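PDB 2EBA: putative glutaryl-CoA dehydrogenase from Thermus thermophilus, which belongs to the acyl-CoA dehydrogenase family of flavoproteins and binds flavin-adenine dinucleotide in a tetrameric assembly. Local coordinates for residues 144-149 and 173-178; 183-188 and 225-230; 247-252 and 323-328. All blocks are in the same frame, centred on the assembly; numbering follows the deposited sequence.

Contact 1: residues 144-149 and 173-178; sequences MKTRAR and AVIWAK
Met144 and Lys178 cross at a slant, with the Met144 sulfur laid against the lysine chain. SD of Met144 is 3.5 Å from Lys178 CG. The Met144 chain is extended as far as SD and then bends (chi3 -75°), which carries its methyl back to Trp176. Met144 CE ends 3.6 Å from Trp176 CB, while the indole itself leads away to meet Phe129. The far end of Lys178 is held outside the two segments. Its NZ is hydrogen-bonded to Tyr141 O and makes a cation-pi contact with the Tyr141 ring. Nearer the backbone, Lys178 CB lies over one face of the Arg147 guanidinium, offset toward its rim.

Two backbone bonds join segments 144-149 and 173-178. Lys178 N donates to Thr146 O at 2.9 Å. Ala148 N donates to Lys178 O at 2.7 Å. Together they make a single bridge between Arg147 and Lys178, where the strand axes run steeply across each other at 73°. Beside it, Ala177 CB packs tightly on Thr146, 3.4 Å from its CG2. Thr146 OG1 is hydrogen-bonded to Glu133.

The chemistry is mixed. A buried apolar patch of methionine, alanine and threonine methyl lies beside two cationic chains. Arg147 NH2 and Lys178 NZ are 4.4 Å apart, a like-charge pair whose repulsion is probably eased on the lysine side by the carbonyl and ring of Tyr141.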
ATOM      1  N   MET A 144     -20.417  25.844 -10.820  1.00 21.33           N
ATOM      2  CA  MET A 144     -20.922  27.046 -10.156  1.00 20.70           C
ATOM      3  C   MET A 144     -22.113  27.591 -10.933  1.00 22.73           C
ATOM      4  O   MET A 144     -21.935  28.397 -11.854  1.00 24.46           O
ATOM      5  CB  MET A 144     -19.843  28.133 -10.095  1.00 16.14           C
ATOM      6  CG  MET A 144     -20.319  29.457  -9.505  1.00 11.15           C
ATOM      7  SD  MET A 144     -19.071  30.704  -9.544  1.00  1.54           S
ATOM      8  CE  MET A 144     -18.113  30.187  -8.314  1.00  9.78           C
ATOM      9  N   LYS A 145     -23.330  27.174 -10.592  1.00 23.51           N
ATOM     10  CA  LYS A 145     -24.465  27.708 -11.329  1.00 23.85           C
ATOM     11  C   LYS A 145     -25.193  28.811 -10.609  1.00 23.47           C
ATOM     12  O   LYS A 145     -26.296  29.191 -11.022  1.00 23.70           O
ATOM     13  CB  LYS A 145     -25.464  26.626 -11.696  1.00 24.73           C
ATOM     14  CG  LYS A 145     -24.836  25.534 -12.456  1.00 26.50           C
ATOM     15  CD  LYS A 145     -25.181  24.296 -11.714  1.00 28.11           C
ATOM     16  CE  LYS A 145     -24.792  23.110 -12.490  1.00 29.14           C
ATOM     17  NZ  LYS A 145     -25.843  22.890 -13.509  1.00 30.12           N
ATOM     18  N   THR A 146     -24.607  29.313  -9.528  1.00 24.13           N
ATOM     19  CA  THR A 146     -25.244  30.407  -8.822  1.00 26.03           C
ATOM     20  C   THR A 146     -24.992  31.638  -9.694  1.00 27.14           C
ATOM     21  O   THR A 146     -23.844  31.942 -10.029  1.00 29.00           O
ATOM     22  CB  THR A 146     -24.618  30.619  -7.439  1.00 25.01           C
ATOM     23  OG1 THR A 146     -24.895  29.484  -6.619  1.00 25.40           O
ATOM     24  CG2 THR A 146     -25.163  31.868  -6.781  1.00 25.18           C
ATOM     25  N   ARG A 147     -26.051  32.349 -10.054  1.00 27.35           N
ATOM     26  CA  ARG A 147     -25.903  33.522 -10.894  1.00 27.75           C
ATOM     27  C   ARG A 147     -26.048  34.839 -10.170  1.00 27.27           C
ATOM     28  O   ARG A 147     -26.671  34.929  -9.114  1.00 26.73           O
ATOM     29  CB  ARG A 147     -26.909  33.475 -12.029  1.00 29.06           C
ATOM     30  CG  ARG A 147     -26.527  32.523 -13.106  1.00 32.46           C
ATOM     31  CD  ARG A 147     -25.276  33.013 -13.804  1.00 35.78           C
ATOM     32  NE  ARG A 147     -24.806  32.041 -14.780  1.00 40.09           N
ATOM     33  CZ  ARG A 147     -24.313  30.848 -14.461  1.00 43.48           C
ATOM     34  NH1 ARG A 147     -24.225  30.486 -13.185  1.00 45.04           N
ATOM     35  NH2 ARG A 147     -23.908  30.014 -15.419  1.00 44.36           N
ATOM     36  N   ALA A 148     -25.469  35.865 -10.779  1.00 27.20           N
ATOM     37  CA  ALA A 148     -25.504  37.213 -10.250  1.00 27.10           C
ATOM     38  C   ALA A 148     -25.713  38.169 -11.427  1.00 26.48           C
ATOM     39  O   ALA A 148     -24.907  38.217 -12.357  1.00 26.12           O
ATOM     40  CB  ALA A 148     -24.199  37.519  -9.530  1.00 27.59           C
ATOM     41  N   ARG A 149     -26.811  38.920 -11.386  1.00 28.74           N
ATOM     42  CA  ARG A 149     -27.123  39.864 -12.451  1.00 27.78           C
ATOM     43  C   ARG A 149     -27.281  41.252 -11.895  1.00 28.14           C
ATOM     44  O   ARG A 149     -28.030  41.456 -10.942  1.00 27.13           O
ATOM     45  CB  ARG A 149     -28.401  39.436 -13.157  1.00 27.95           C
ATOM     46  CG  ARG A 149     -28.249  38.100 -13.877  1.00 31.35           C
ATOM     47  CD  ARG A 149     -29.521  37.711 -14.622  1.00 31.82           C
ATOM     48  NE  ARG A 149     -29.396  36.419 -15.301  1.00 33.47           N
ATOM     49  CZ  ARG A 149     -30.394  35.822 -15.950  1.00 34.40           C
ATOM     50  NH1 ARG A 149     -31.592  36.406 -16.010  1.00 33.33           N
ATOM     51  NH2 ARG A 149     -30.206  34.635 -16.527  1.00 34.83           N
ATOM     52  N   ALA A 173     -22.270  35.775   4.583  1.00 16.62           N
ATOM     53  CA  ALA A 173     -21.960  34.625   3.743  1.00 16.16           C
ATOM     54  C   ALA A 173     -21.226  35.048   2.476  1.00 16.17           C
ATOM     55  O   ALA A 173     -21.779  35.756   1.635  1.00 15.18           O
ATOM     56  CB  ALA A 173     -23.250  33.871   3.379  1.00 15.46           C
ATOM     57  N   VAL A 174     -19.975  34.612   2.349  1.00 15.77           N
ATOM     58  CA  VAL A 174     -19.168  34.946   1.185  1.00 15.02           C
ATOM     59  C   VAL A 174     -19.635  34.032   0.089  1.00 15.50           C
ATOM     60  O   VAL A 174     -19.264  32.867   0.045  1.00 15.28           O
ATOM     61  CB  VAL A 174     -17.686  34.696   1.445  1.00 13.98           C
ATOM     62  CG1 VAL A 174     -16.866  35.100   0.234  1.00 12.76           C
ATOM     63  CG2 VAL A 174     -17.256  35.470   2.663  1.00 14.79           C
ATOM     64  N   ILE A 175     -20.469  34.555  -0.795  1.00 16.94           N
ATOM     65  CA  ILE A 175     -20.993  33.743  -1.864  1.00 18.51           C
ATOM     66  C   ILE A 175     -20.295  34.015  -3.169  1.00 19.64           C
ATOM     67  O   ILE A 175     -20.047  35.169  -3.517  1.00 19.39           O
ATOM     68  CB  ILE A 175     -22.506  33.979  -2.040  1.00 18.60           C
ATOM     69  CG1 ILE A 175     -23.289  32.959  -1.221  1.00 18.64           C
ATOM     70  CG2 ILE A 175     -22.897  33.861  -3.501  1.00 19.53           C
ATOM     71  CD1 ILE A 175     -23.132  33.106   0.255  1.00 20.50           C
ATOM     72  N   TRP A 176     -19.979  32.939  -3.888  1.00 20.85           N
ATOM     73  CA  TRP A 176     -19.335  33.039  -5.193  1.00 21.83           C
ATOM     74  C   TRP A 176     -20.329  32.627  -6.263  1.00 21.88           C
ATOM     75  O   TRP A 176     -20.882  31.531  -6.215  1.00 21.95           O
ATOM     76  CB  TRP A 176     -18.099  32.134  -5.267  1.00 21.26           C
ATOM     77  CG  TRP A 176     -17.114  32.428  -4.202  1.00 20.20           C
ATOM     78  CD1 TRP A 176     -17.061  31.860  -2.966  1.00 20.56           C
ATOM     79  CD2 TRP A 176     -16.127  33.471  -4.206  1.00 18.65           C
ATOM     80  NE1 TRP A 176     -16.116  32.488  -2.196  1.00 20.59           N
ATOM     81  CE2 TRP A 176     -15.527  33.481  -2.932  1.00 19.16           C
ATOM     82  CE3 TRP A 176     -15.699  34.403  -5.161  1.00 17.14           C
ATOM     83  CZ2 TRP A 176     -14.521  34.389  -2.586  1.00 17.58           C
ATOM     84  CZ3 TRP A 176     -14.699  35.308  -4.813  1.00 15.59           C
ATOM     85  CH2 TRP A 176     -14.125  35.291  -3.538  1.00 16.12           C
ATOM     86  N   ALA A 177     -20.565  33.521  -7.217  1.00 23.34           N
ATOM     87  CA  ALA A 177     -21.494  33.252  -8.307  1.00 23.65           C
ATOM     88  C   ALA A 177     -20.883  33.761  -9.590  1.00 24.30           C
ATOM     89  O   ALA A 177     -19.802  34.322  -9.578  1.00 23.44           O
ATOM     90  CB  ALA A 177     -22.815  33.950  -8.059  1.00 24.23           C
ATOM     91  N   LYS A 178     -21.579  33.551 -10.698  1.00 25.97           N
ATOM     92  CA  LYS A 178     -21.111  34.023 -11.991  1.00 27.52           C
ATOM     93  C   LYS A 178     -22.133  35.000 -12.581  1.00 29.19           C
ATOM     94  O   LYS A 178     -23.280  35.058 -12.131  1.00 28.47           O
ATOM     95  CB  LYS A 178     -20.892  32.846 -12.943  1.00 26.53           C
ATOM     96  CG  LYS A 178     -19.606  32.085 -12.696  1.00 24.93           C
ATOM     97  CD  LYS A 178     -19.315  31.042 -13.783  1.00 24.41           C
ATOM     98  CE  LYS A 178     -20.301  29.878 -13.759  1.00 24.46           C
ATOM     99  NZ  LYS A 178     -19.846  28.705 -14.563  1.00 23.73           N
TER

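Contact 2: residues 183-188 and 225-230; sequences EVLGFL and SLRLPK
Leu228 N donates to Gly186 O at 2.7 Å, tying loop 225-230 to strand 184-190. In return, Leu188 N donates to Leu226 O at 2.7 Å. The two bonds flank the bridged pair Phe187 and Arg227.

The tight part is mainly apolar and lies at Leu188. Its branched end crosses that of Leu228 at about a right angle, with the two CD1 atoms 3.6 Å apart. A methine carbon also meets a carbonyl oxygen here, Leu226 CG being 3.2 Å from Leu188 O. Helices 87-107 and 110-121 cover this side through Ile104, Phe116 and Tyr107.

The Arg227 side is partly exposed and includes a water. The arginine chain is extended to CD and passes obliquely by the Phe187 ring, with Arg227 CD 3.7 Å from Phe187 CE2. It then turns at chi3 (72°), which brings Arg227 NH1 to 3.5 Å from Leu185 CD2. The water takes hydrogen bonds from Gly186 N and Arg227 NH1 and gives one to Leu228 O at 2.7 Å. It thus links the strand to the loop where they no longer pair directly. Arg227 NE forms a salt bridge with Glu224, which probably fixes the guanidinium's position.

This is a single, isolated beta bridge at the margin of the middle beta domain of the acyl-CoA dehydrogenase fold, made by the connection that leads on to helix 235-269.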
ATOM      1  N   GLU A 183     -17.982  34.655 -15.482  1.00 27.43           N
ATOM      2  CA  GLU A 183     -17.004  35.412 -14.698  1.00 28.99           C
ATOM      3  C   GLU A 183     -17.310  35.297 -13.217  1.00 27.64           C
ATOM      4  O   GLU A 183     -18.415  35.606 -12.771  1.00 27.96           O
ATOM      5  CB  GLU A 183     -17.005  36.892 -15.105  1.00 31.19           C
ATOM      6  CG  GLU A 183     -16.190  37.823 -14.197  1.00 35.52           C
ATOM      7  CD  GLU A 183     -14.700  37.858 -14.512  1.00 39.30           C
ATOM      8  OE1 GLU A 183     -13.985  38.677 -13.883  1.00 39.27           O
ATOM      9  OE2 GLU A 183     -14.241  37.078 -15.380  1.00 41.92           O
ATOM     10  N   VAL A 184     -16.321  34.863 -12.447  1.00 26.30           N
ATOM     11  CA  VAL A 184     -16.520  34.700 -11.018  1.00 23.85           C
ATOM     12  C   VAL A 184     -16.360  35.978 -10.194  1.00 23.00           C
ATOM     13  O   VAL A 184     -15.358  36.691 -10.304  1.00 21.67           O
ATOM     14  CB  VAL A 184     -15.579  33.639 -10.454  1.00 23.07           C
ATOM     15  CG1 VAL A 184     -15.974  33.307  -9.032  1.00 20.79           C
ATOM     16  CG2 VAL A 184     -15.622  32.409 -11.320  1.00 21.92           C
ATOM     17  N   LEU A 185     -17.372  36.240  -9.365  1.00 21.20           N
ATOM     18  CA  LEU A 185     -17.413  37.397  -8.486  1.00 20.69           C
ATOM     19  C   LEU A 185     -17.688  36.934  -7.066  1.00 19.15           C
ATOM     20  O   LEU A 185     -18.162  35.820  -6.856  1.00 18.70           O
ATOM     21  CB  LEU A 185     -18.512  38.354  -8.926  1.00 22.46           C
ATOM     22  CG  LEU A 185     -18.322  39.043 -10.277  1.00 24.97           C
ATOM     23  CD1 LEU A 185     -19.570  39.865 -10.591  1.00 26.19           C
ATOM     24  CD2 LEU A 185     -17.070  39.934 -10.250  1.00 26.56           C
ATOM     25  N   GLY A 186     -17.393  37.791  -6.095  1.00 19.09           N
ATOM     26  CA  GLY A 186     -17.629  37.437  -4.706  1.00 17.62           C
ATOM     27  C   GLY A 186     -18.436  38.465  -3.937  1.00 17.61           C
ATOM     28  O   GLY A 186     -18.082  39.643  -3.906  1.00 16.46           O
ATOM     29  N   PHE A 187     -19.504  38.011  -3.289  1.00 17.57           N
ATOM     30  CA  PHE A 187     -20.360  38.906  -2.525  1.00 17.54           C
ATOM     31  C   PHE A 187     -20.381  38.631  -1.026  1.00 17.34           C
ATOM     32  O   PHE A 187     -20.269  37.484  -0.586  1.00 16.35           O
ATOM     33  CB  PHE A 187     -21.791  38.832  -3.057  1.00 19.08           C
ATOM     34  CG  PHE A 187     -21.890  38.957  -4.547  1.00 20.42           C
ATOM     35  CD1 PHE A 187     -21.694  37.848  -5.365  1.00 21.01           C
ATOM     36  CD2 PHE A 187     -22.159  40.188  -5.139  1.00 19.99           C
ATOM     37  CE1 PHE A 187     -21.764  37.964  -6.748  1.00 21.05           C
ATOM     38  CE2 PHE A 187     -22.231  40.313  -6.517  1.00 19.37           C
ATOM     39  CZ  PHE A 187     -22.034  39.203  -7.325  1.00 20.39           C
ATOM     40  N   LEU A 188     -20.509  39.702  -0.247  1.00 18.67           N
ATOM     41  CA  LEU A 188     -20.622  39.604   1.207  1.00 19.83           C
ATOM     42  C   LEU A 188     -22.129  39.740   1.409  1.00 19.77           C
ATOM     43  O   LEU A 188     -22.664  40.841   1.498  1.00 19.48           O
ATOM     44  CB  LEU A 188     -19.878  40.751   1.899  1.00 20.27           C
ATOM     45  CG  LEU A 188     -18.409  40.849   1.492  1.00 20.15           C
ATOM     46  CD1 LEU A 188     -17.720  41.946   2.288  1.00 19.05           C
ATOM     47  CD2 LEU A 188     -17.734  39.499   1.719  1.00 20.80           C
ATOM     48  N   SER A 225     -22.024  47.758  -3.072  1.00 27.78           N
ATOM     49  CA  SER A 225     -21.157  48.114  -1.952  1.00 26.89           C
ATOM     50  C   SER A 225     -20.842  46.867  -1.118  1.00 25.92           C
ATOM     51  O   SER A 225     -20.004  46.911  -0.217  1.00 25.44           O
ATOM     52  CB  SER A 225     -21.831  49.171  -1.063  1.00 26.57           C
ATOM     53  OG  SER A 225     -22.813  48.589  -0.222  1.00 27.90           O
ATOM     54  N   LEU A 226     -21.524  45.764  -1.423  1.00 24.83           N
ATOM     55  CA  LEU A 226     -21.326  44.504  -0.709  1.00 23.45           C
ATOM     56  C   LEU A 226     -20.664  43.430  -1.581  1.00 22.53           C
ATOM     57  O   LEU A 226     -20.539  42.269  -1.196  1.00 21.04           O
ATOM     58  CB  LEU A 226     -22.664  44.016  -0.120  1.00 22.67           C
ATOM     59  CG  LEU A 226     -22.709  44.006   1.418  1.00 20.78           C
ATOM     60  CD1 LEU A 226     -21.926  45.174   1.975  1.00 20.63           C
ATOM     61  CD2 LEU A 226     -24.141  44.032   1.895  1.00 20.49           C
ATOM     62  N   ARG A 227     -20.235  43.827  -2.771  1.00 23.07           N
ATOM     63  CA  ARG A 227     -19.526  42.909  -3.643  1.00 24.37           C
ATOM     64  C   ARG A 227     -18.030  43.172  -3.422  1.00 25.22           C
ATOM     65  O   ARG A 227     -17.605  44.321  -3.313  1.00 26.75           O
ATOM     66  CB  ARG A 227     -19.861  43.156  -5.112  1.00 23.54           C
ATOM     67  CG  ARG A 227     -19.105  42.219  -6.047  1.00 22.94           C
ATOM     68  CD  ARG A 227     -19.424  42.476  -7.492  1.00 20.41           C
ATOM     69  NE  ARG A 227     -18.839  43.722  -7.957  1.00 22.17           N
ATOM     70  CZ  ARG A 227     -17.567  43.859  -8.319  1.00 21.73           C
ATOM     71  NH1 ARG A 227     -16.757  42.815  -8.265  1.00 22.48           N
ATOM     72  NH2 ARG A 227     -17.104  45.033  -8.729  1.00 20.00           N
ATOM     73  N   LEU A 228     -17.236  42.114  -3.340  1.00 25.09           N
ATOM     74  CA  LEU A 228     -15.802  42.262  -3.149  1.00 24.18           C
ATOM     75  C   LEU A 228     -15.179  42.872  -4.422  1.00 24.23           C
ATOM     76  O   LEU A 228     -15.072  42.210  -5.462  1.00 22.12           O
ATOM     77  CB  LEU A 228     -15.193  40.895  -2.845  1.00 24.05           C
ATOM     78  CG  LEU A 228     -14.633  40.598  -1.449  1.00 23.30           C
ATOM     79  CD1 LEU A 228     -15.352  41.361  -0.352  1.00 22.11           C
ATOM     80  CD2 LEU A 228     -14.751  39.102  -1.237  1.00 22.69           C
ATOM     81  N   PRO A 229     -14.756  44.151  -4.347  1.00 24.33           N
ATOM     82  CA  PRO A 229     -14.156  44.864  -5.479  1.00 24.99           C
ATOM     83  C   PRO A 229     -13.027  44.148  -6.209  1.00 26.12           C
ATOM     84  O   PRO A 229     -13.118  43.908  -7.416  1.00 25.80           O
ATOM     85  CB  PRO A 229     -13.721  46.197  -4.862  1.00 24.93           C
ATOM     86  CG  PRO A 229     -13.540  45.877  -3.405  1.00 25.06           C
ATOM     87  CD  PRO A 229     -14.711  44.984  -3.130  1.00 24.92           C
ATOM     88  N   LYS A 230     -11.969  43.801  -5.484  1.00 26.59           N
ATOM     89  CA  LYS A 230     -10.843  43.113  -6.090  1.00 26.71           C
ATOM     90  C   LYS A 230     -11.082  41.635  -6.398  1.00 27.25           C
ATOM     91  O   LYS A 230     -10.279  41.023  -7.091  1.00 27.58           O
ATOM     92  CB  LYS A 230      -9.600  43.245  -5.210  1.00 27.64           C
ATOM     93  CG  LYS A 230      -8.973  44.634  -5.218  1.00 27.85           C
ATOM     94  CD  LYS A 230      -9.442  45.488  -4.053  1.00 29.56           C
ATOM     95  CE  LYS A 230      -8.788  45.052  -2.735  1.00 30.70           C
ATOM     96  NZ  LYS A 230      -7.294  45.152  -2.792  1.00 30.49           N
TER
HETATM   97  O   HOH W   1     -16.258  40.284  -7.008  1.00 11.13           O

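Contact 3: residues 247-252 and 323-328; sequences GIAWGA and RQNVWK
Ile248 and Val326 make the apolar part of this helix-helix contact. Their CG2 methyls meet at 3.8 Å, and the two side chains are set at a slant. Val326 CG2 is anti to its carbonyl carbon, which also leaves it 4.2 Å from Ala252 CB.

Contacts with the backbone form a second group. The small Ala252 lets the two backbones come close. Its CB rests on the turn of the facing helix, 3.8 Å from Asn325 O and 3.9 Å from Asn325 CB. Asn325 CB in turn is 3.7 Å from Ala249 O. The axes of segments 247-252 and 323-328 are 8.3 Å apart and run at 30° in the same general direction. Asn325 touches Leu300 of helix 281-309 as well.

Polar and charged groups lie on other sides of helix 315-340. Arg323 NH1 donates to Gln324 OE1 and pairs with Glu289 of the second subunit. Lys328 forms salt bridges with Glu296 of its own chain and of that subunit. Trp250 packs on helix 281-309, and Val361 of helix 351-361 lies against both Ile248 and Val326. The contact therefore joins helices 235-269 and 315-340 within the C-terminal helical bundle, close to a subunit interface.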
ATOM      1  N   GLY A 247      -3.478  26.016   7.068  1.00 11.77           N
ATOM      2  CA  GLY A 247      -3.736  25.698   8.456  1.00 10.36           C
ATOM      3  C   GLY A 247      -4.125  24.250   8.624  1.00 10.58           C
ATOM      4  O   GLY A 247      -3.822  23.649   9.642  1.00 12.34           O
ATOM      5  N   ILE A 248      -4.801  23.689   7.632  1.00 10.29           N
ATOM      6  CA  ILE A 248      -5.216  22.301   7.700  1.00 10.04           C
ATOM      7  C   ILE A 248      -4.010  21.360   7.663  1.00  9.21           C
ATOM      8  O   ILE A 248      -4.004  20.328   8.321  1.00  6.88           O
ATOM      9  CB  ILE A 248      -6.171  21.962   6.549  1.00 11.28           C
ATOM     10  CG1 ILE A 248      -7.499  22.702   6.764  1.00 10.83           C
ATOM     11  CG2 ILE A 248      -6.357  20.439   6.449  1.00 11.36           C
ATOM     12  CD1 ILE A 248      -8.438  22.602   5.616  1.00 10.79           C
ATOM     13  N   ALA A 249      -2.985  21.714   6.897  1.00  9.53           N
ATOM     14  CA  ALA A 249      -1.799  20.871   6.836  1.00 11.08           C
ATOM     15  C   ALA A 249      -1.205  20.805   8.238  1.00 11.14           C
ATOM     16  O   ALA A 249      -0.591  19.807   8.633  1.00 12.34           O
ATOM     17  CB  ALA A 249      -0.798  21.437   5.864  1.00  9.94           C
ATOM     18  N   TRP A 250      -1.406  21.871   8.999  1.00 10.03           N
ATOM     19  CA  TRP A 250      -0.910  21.917  10.356  1.00  9.49           C
ATOM     20  C   TRP A 250      -1.795  21.134  11.300  1.00  8.90           C
ATOM     21  O   TRP A 250      -1.310  20.269  12.014  1.00  9.92           O
ATOM     22  CB  TRP A 250      -0.815  23.343  10.851  1.00  9.14           C
ATOM     23  CG  TRP A 250       0.420  24.028  10.432  1.00  9.63           C
ATOM     24  CD1 TRP A 250       0.607  24.756   9.304  1.00  8.39           C
ATOM     25  CD2 TRP A 250       1.636  24.110  11.174  1.00  9.95           C
ATOM     26  NE1 TRP A 250       1.862  25.305   9.299  1.00  9.76           N
ATOM     27  CE2 TRP A 250       2.516  24.925  10.439  1.00 10.86           C
ATOM     28  CE3 TRP A 250       2.064  23.574  12.396  1.00 10.73           C
ATOM     29  CZ2 TRP A 250       3.806  25.230  10.886  1.00 12.70           C
ATOM     30  CZ3 TRP A 250       3.336  23.870  12.842  1.00 13.01           C
ATOM     31  CH2 TRP A 250       4.200  24.697  12.087  1.00 12.48           C
ATOM     32  N   GLY A 251      -3.084  21.448  11.316  1.00  8.02           N
ATOM     33  CA  GLY A 251      -4.015  20.753  12.189  1.00  8.90           C
ATOM     34  C   GLY A 251      -3.978  19.236  12.036  1.00  9.97           C
ATOM     35  O   GLY A 251      -4.108  18.507  13.024  1.00  8.25           O
ATOM     36  N   ALA A 252      -3.801  18.762  10.801  1.00 10.72           N
ATOM     37  CA  ALA A 252      -3.739  17.329  10.504  1.00 11.71           C
ATOM     38  C   ALA A 252      -2.700  16.659  11.380  1.00 11.31           C
ATOM     39  O   ALA A 252      -2.894  15.541  11.866  1.00 10.73           O
ATOM     40  CB  ALA A 252      -3.391  17.110   9.030  1.00 10.76           C
ATOM     41  N   ARG A 323      -2.501  17.469   0.970  1.00 13.28           N
ATOM     42  CA  ARG A 323      -2.675  16.115   0.458  1.00 13.70           C
ATOM     43  C   ARG A 323      -1.931  15.102   1.300  1.00 12.28           C
ATOM     44  O   ARG A 323      -2.526  14.149   1.801  1.00 11.04           O
ATOM     45  CB  ARG A 323      -2.165  16.048  -0.980  1.00 16.10           C
ATOM     46  CG  ARG A 323      -2.338  14.709  -1.676  1.00 16.27           C
ATOM     47  CD  ARG A 323      -1.040  14.335  -2.360  1.00 17.97           C
ATOM     48  NE  ARG A 323      -1.214  13.386  -3.445  1.00 19.12           N
ATOM     49  CZ  ARG A 323      -0.256  12.580  -3.874  1.00 18.90           C
ATOM     50  NH1 ARG A 323       0.943  12.600  -3.304  1.00 18.61           N
ATOM     51  NH2 ARG A 323      -0.494  11.765  -4.887  1.00 21.17           N
ATOM     52  N   GLN A 324      -0.627  15.316   1.467  1.00 11.52           N
ATOM     53  CA  GLN A 324       0.199  14.395   2.251  1.00 12.55           C
ATOM     54  C   GLN A 324      -0.186  14.285   3.726  1.00 11.93           C
ATOM     55  O   GLN A 324      -0.395  13.190   4.242  1.00 13.10           O
ATOM     56  CB  GLN A 324       1.677  14.782   2.173  1.00 12.19           C
ATOM     57  CG  GLN A 324       2.304  14.663   0.802  1.00 13.88           C
ATOM     58  CD  GLN A 324       2.124  13.295   0.183  1.00 12.33           C
ATOM     59  OE1 GLN A 324       1.204  13.081  -0.599  1.00 14.26           O
ATOM     60  NE2 GLN A 324       2.997  12.359   0.538  1.00  9.00           N
ATOM     61  N   ASN A 325      -0.282  15.419   4.409  1.00 11.17           N
ATOM     62  CA  ASN A 325      -0.597  15.400   5.828  1.00 10.16           C
ATOM     63  C   ASN A 325      -1.961  14.834   6.199  1.00 10.02           C
ATOM     64  O   ASN A 325      -2.082  14.074   7.156  1.00  7.88           O
ATOM     65  CB  ASN A 325      -0.434  16.807   6.430  1.00  8.37           C
ATOM     66  CG  ASN A 325       1.010  17.285   6.412  1.00  9.74           C
ATOM     67  OD1 ASN A 325       1.332  18.355   6.935  1.00  8.41           O
ATOM     68  ND2 ASN A 325       1.888  16.491   5.810  1.00  4.62           N
ATOM     69  N   VAL A 326      -2.998  15.206   5.465  1.00 10.80           N
ATOM     70  CA  VAL A 326      -4.327  14.699   5.788  1.00 11.50           C
ATOM     71  C   VAL A 326      -4.404  13.193   5.528  1.00 12.31           C
ATOM     72  O   VAL A 326      -4.947  12.447   6.345  1.00  9.98           O
ATOM     73  CB  VAL A 326      -5.427  15.476   4.992  1.00 11.86           C
ATOM     74  CG1 VAL A 326      -6.819  14.923   5.312  1.00  8.34           C
ATOM     75  CG2 VAL A 326      -5.355  16.970   5.351  1.00  9.99           C
ATOM     76  N   TRP A 327      -3.831  12.750   4.410  1.00 12.56           N
ATOM     77  CA  TRP A 327      -3.831  11.345   4.049  1.00 14.15           C
ATOM     78  C   TRP A 327      -3.197  10.544   5.168  1.00 14.86           C
ATOM     79  O   TRP A 327      -3.736   9.528   5.612  1.00 14.71           O
ATOM     80  CB  TRP A 327      -3.017  11.129   2.776  1.00 16.92           C
ATOM     81  CG  TRP A 327      -3.014   9.722   2.289  1.00 20.06           C
ATOM     82  CD1 TRP A 327      -1.985   9.076   1.663  1.00 20.93           C
ATOM     83  CD2 TRP A 327      -4.117   8.809   2.299  1.00 22.22           C
ATOM     84  NE1 TRP A 327      -2.382   7.819   1.277  1.00 22.57           N
ATOM     85  CE2 TRP A 327      -3.687   7.629   1.653  1.00 22.44           C
ATOM     86  CE3 TRP A 327      -5.435   8.875   2.790  1.00 24.20           C
ATOM     87  CZ2 TRP A 327      -4.528   6.519   1.479  1.00 24.58           C
ATOM     88  CZ3 TRP A 327      -6.279   7.763   2.620  1.00 22.70           C
ATOM     89  CH2 TRP A 327      -5.817   6.606   1.969  1.00 23.72           C
ATOM     90  N   LYS A 328      -2.036  11.012   5.611  1.00 15.18           N
ATOM     91  CA  LYS A 328      -1.285  10.356   6.676  1.00 14.33           C
ATOM     92  C   LYS A 328      -2.069  10.313   7.971  1.00 13.94           C
ATOM     93  O   LYS A 328      -2.111   9.286   8.632  1.00 14.56           O
ATOM     94  CB  LYS A 328       0.065  11.057   6.884  1.00 13.01           C
ATOM     95  CG  LYS A 328       1.017  10.833   5.726  1.00 14.57           C
ATOM     96  CD  LYS A 328       2.290  11.645   5.821  1.00 13.95           C
ATOM     97  CE  LYS A 328       3.130  11.401   4.595  1.00 12.49           C
ATOM     98  NZ  LYS A 328       4.375  12.210   4.667  1.00 13.47           N
TER

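Overall arrangement
The contacts follow one another along the chain, each closing before the next opens. Contacts 1 and 2 are neighbours, with centres about 9 Å apart. Both reach one sheet, where strands 172-178 and 184-190 are antiparallel neighbours. Ile175 O with Phe187 N and Ala177 O with Leu185 N are probable hydrogen bonds between them, and Ala148 packs on Phe187. Contact 3 stands apart in the helical C-terminal domain, with its centre about 29 Å from that of contact 1 and about 30 Å from that of contact 2. The loop of contact 2 leads into helix 235-269, which carries half of contact 3. One chain thus passes from the beta domain to the helical bundle.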